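Local coordinates for dihydrodipicolinate reductase N-terminus domain-containing protein (Mycobacterium smegmatis, PDB 6IAQ), which probably catalyses the NADPH-dependent reductive amination of ketones to amines, as a native amine dehydrogenase with a Rossmann-type cofactor domain, at residues Thr136-Gly139 and Tyr140-Phe144. Residues are numbered along the deposited sequence; the frame is centred on the assembly and turned at random.
Sequences TGTG and YQDTF. With NAP (NADP nicotinamide-adenine-dinucleotide phosphate), chain F.
Gly139 and Asp142 meet first through their backbones: where the strand ending at Gly137 turns into the helix that runs on to residue 153, the N of Asp142 donates to the O of Gly139 at 3.2 Å. Gly139 turns the chain with a positive phi (122°) and lies right beside the nicotinamide carboxamide. One residue further back, the side chain of Thr138 crosses to Asp142, its OG1 giving a 2.7 Å hydrogen bond to OD2. With CG anti to the backbone N (chi1 -178°), the Asp142 carboxylate lies beside Thr138 and takes that hydroxyl on the anti lone pair of OD2, the same oxygen that pairs with Arg313. Gln141 bends at chi2 (97°), bringing its amide to the cofactor: OE1 accepts from N7N of NADP at 2.9 Å, while NE2 reaches the O of Thr138 through one water. The backbone N of Tyr140 donates to O7N of NADP at 2.9 Å. Both ends of the carboxamide are thus read, donor and acceptor, which should fix its rotation at this buried Rossmann-domain turn and help orient the nicotinamide for hydride transfer.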
loop_
_atom_site.group_PDB
_atom_site.type_symbol
_atom_site.label_atom_id
_atom_site.label_comp_id
_atom_site.label_asym_id
_atom_site.label_seq_id
_atom_site.Cartn_x
_atom_site.Cartn_y
_atom_site.Cartn_z
ATOM N N THR A 136 -3.026 6.867 19.324
ATOM C CA THR A 136 -2.911 6.784 17.835
ATOM C C THR A 136 -4.211 7.265 17.179
ATOM O O THR A 136 -5.264 6.685 17.478
ATOM C CB THR A 136 -2.583 5.356 17.392
ATOM O OG1 THR A 136 -1.299 4.996 17.926
ATOM C CG2 THR A 136 -2.589 5.213 15.880
ATOM N N GLY A 137 -4.121 8.287 16.344
ATOM C CA GLY A 137 -5.182 8.675 15.398
ATOM C C GLY A 137 -5.171 7.799 14.164
ATOM O O GLY A 137 -4.108 7.703 13.508
ATOM N N THR A 138 -6.312 7.184 13.849
ATOM C CA THR A 138 -6.482 6.342 12.645
ATOM C C THR A 138 -7.884 6.592 12.082
ATOM O O THR A 138 -8.465 7.653 12.374
ATOM C CB THR A 138 -6.152 4.890 12.974
ATOM O OG1 THR A 138 -6.339 4.061 11.828
ATOM C CG2 THR A 138 -6.990 4.354 14.110
ATOM N N GLY A 139 -8.376 5.645 11.289
ATOM C CA GLY A 139 -9.624 5.774 10.521
ATOM C C GLY A 139 -9.363 5.590 9.040
ATOM O O GLY A 139 -8.335 4.898 8.661
ATOM N N TYR A 140 -10.244 6.174 8.222
ATOM C CA TYR A 140 -10.245 5.965 6.747
ATOM C C TYR A 140 -8.868 6.332 6.175
ATOM O O TYR A 140 -8.305 5.578 5.336
ATOM C CB TYR A 140 -11.351 6.790 6.086
ATOM C CG TYR A 140 -11.271 6.710 4.578
ATOM C CD1 TYR A 140 -11.518 5.514 3.925
ATOM C CD2 TYR A 140 -10.843 7.792 3.833
ATOM C CE1 TYR A 140 -11.374 5.395 2.560
ATOM C CE2 TYR A 140 -10.740 7.708 2.454
ATOM C CZ TYR A 140 -10.984 6.499 1.823
ATOM O OH TYR A 140 -10.866 6.413 0.465
ATOM N N GLN A 141 -8.321 7.454 6.619
ATOM C CA GLN A 141 -7.126 8.107 6.009
ATOM C C GLN A 141 -5.913 7.179 6.108
ATOM O O GLN A 141 -5.013 7.294 5.235
ATOM C CB GLN A 141 -6.766 9.447 6.653
ATOM C CG GLN A 141 -7.946 10.293 7.140
ATOM C CD GLN A 141 -8.146 10.053 8.614
ATOM O OE1 GLN A 141 -8.447 8.929 9.011
ATOM N NE2 GLN A 141 -7.814 11.061 9.432
ATOM N N ASP A 142 -5.850 6.334 7.138
ATOM C CA ASP A 142 -4.648 5.545 7.532
ATOM C C ASP A 142 -4.048 4.866 6.271
ATOM O O ASP A 142 -2.883 5.108 5.953
ATOM C CB ASP A 142 -5.051 4.559 8.621
ATOM C CG ASP A 142 -3.976 3.675 9.213
ATOM O OD1 ASP A 142 -2.974 3.385 8.511
ATOM O OD2 ASP A 142 -4.184 3.242 10.387
ATOM N N THR A 143 -4.829 4.038 5.597
ATOM C CA THR A 143 -4.438 3.368 4.336
ATOM C C THR A 143 -4.643 4.304 3.142
ATOM O O THR A 143 -3.674 4.532 2.392
ATOM C CB THR A 143 -5.188 2.054 4.154
ATOM O OG1 THR A 143 -4.899 1.204 5.241
ATOM C CG2 THR A 143 -4.798 1.365 2.873
ATOM N N PHE A 144 -5.848 4.842 2.938
ATOM C CA PHE A 144 -6.267 5.365 1.603
ATOM C C PHE A 144 -5.672 6.733 1.304
ATOM O O PHE A 144 -5.565 7.052 0.114
ATOM C CB PHE A 144 -7.787 5.336 1.489
ATOM C CG PHE A 144 -8.315 3.926 1.459
ATOM C CD1 PHE A 144 -8.196 3.149 0.315
ATOM C CD2 PHE A 144 -8.856 3.352 2.600
ATOM C CE1 PHE A 144 -8.672 1.844 0.308
ATOM C CE2 PHE A 144 -9.295 2.042 2.599
ATOM C CZ PHE A 144 -9.188 1.275 1.456
HETATM P PA NAP F . -21.674 10.780 15.966
HETATM O O1A NAP F . -22.596 9.755 15.498
HETATM O O2A NAP F . -22.087 12.260 16.221
HETATM O O5B NAP F . -20.999 10.188 17.329
HETATM C C5B NAP F . -20.267 11.005 18.254
HETATM C C4B NAP F . -20.423 10.399 19.642
HETATM O O4B NAP F . -19.661 11.116 20.610
HETATM C C3B NAP F . -21.879 10.366 20.181
HETATM O O3B NAP F . -22.075 8.995 20.603
HETATM C C2B NAP F . -21.911 11.275 21.406
HETATM O O2B NAP F . -22.703 10.758 22.499
HETATM C C1B NAP F . -20.479 11.139 21.824
HETATM N N9A NAP F . -19.913 12.197 22.659
HETATM C C8A NAP F . -19.798 13.516 22.409
HETATM N N7A NAP F . -19.129 14.080 23.422
HETATM C C5A NAP F . -18.752 13.090 24.267
HETATM C C6A NAP F . -17.991 12.954 25.534
HETATM N N6A NAP F . -17.467 14.016 26.133
HETATM N N1A NAP F . -17.852 11.743 26.070
HETATM C C2A NAP F . -18.347 10.620 25.511
HETATM N N3A NAP F . -19.052 10.639 24.356
HETATM C C4A NAP F . -19.279 11.847 23.763
HETATM O O3 NAP F . -20.374 10.925 14.969
HETATM P PN NAP F . -19.600 9.667 14.214
HETATM O O1N NAP F . -20.011 9.511 12.783
HETATM O O2N NAP F . -19.614 8.450 15.070
HETATM O O5D NAP F . -18.197 10.431 14.276
HETATM C C5D NAP F . -17.424 10.673 15.458
HETATM C C4D NAP F . -16.119 11.377 15.210
HETATM O O4D NAP F . -15.275 10.480 14.415
HETATM C C3D NAP F . -16.321 12.675 14.480
HETATM O O3D NAP F . -15.502 13.716 14.981
HETATM C C2D NAP F . -15.912 12.322 13.044
HETATM O O2D NAP F . -15.495 13.507 12.352
HETATM C C1D NAP F . -14.822 11.241 13.298
HETATM N N1N NAP F . -14.653 10.346 12.139
HETATM C C2N NAP F . -13.430 10.162 11.681
HETATM C C3N NAP F . -13.236 9.376 10.553
HETATM C C7N NAP F . -11.847 9.095 10.024
HETATM O O7N NAP F . -11.793 8.526 8.934
HETATM N N7N NAP F . -10.746 9.415 10.727
HETATM C C4N NAP F . -14.340 8.787 9.938
HETATM C C5N NAP F . -15.621 8.992 10.443
HETATM C C6N NAP F . -15.729 9.783 11.560
HETATM P P2B NAP F . -24.280 10.533 22.382
HETATM O O1X NAP F . -24.528 9.406 21.422
HETATM O O2X NAP F . -24.686 9.991 23.751
HETATM O O3X NAP F . -24.700 11.956 22.002
HETATM O O HOH W 1 -7.313 10.209 12.268
#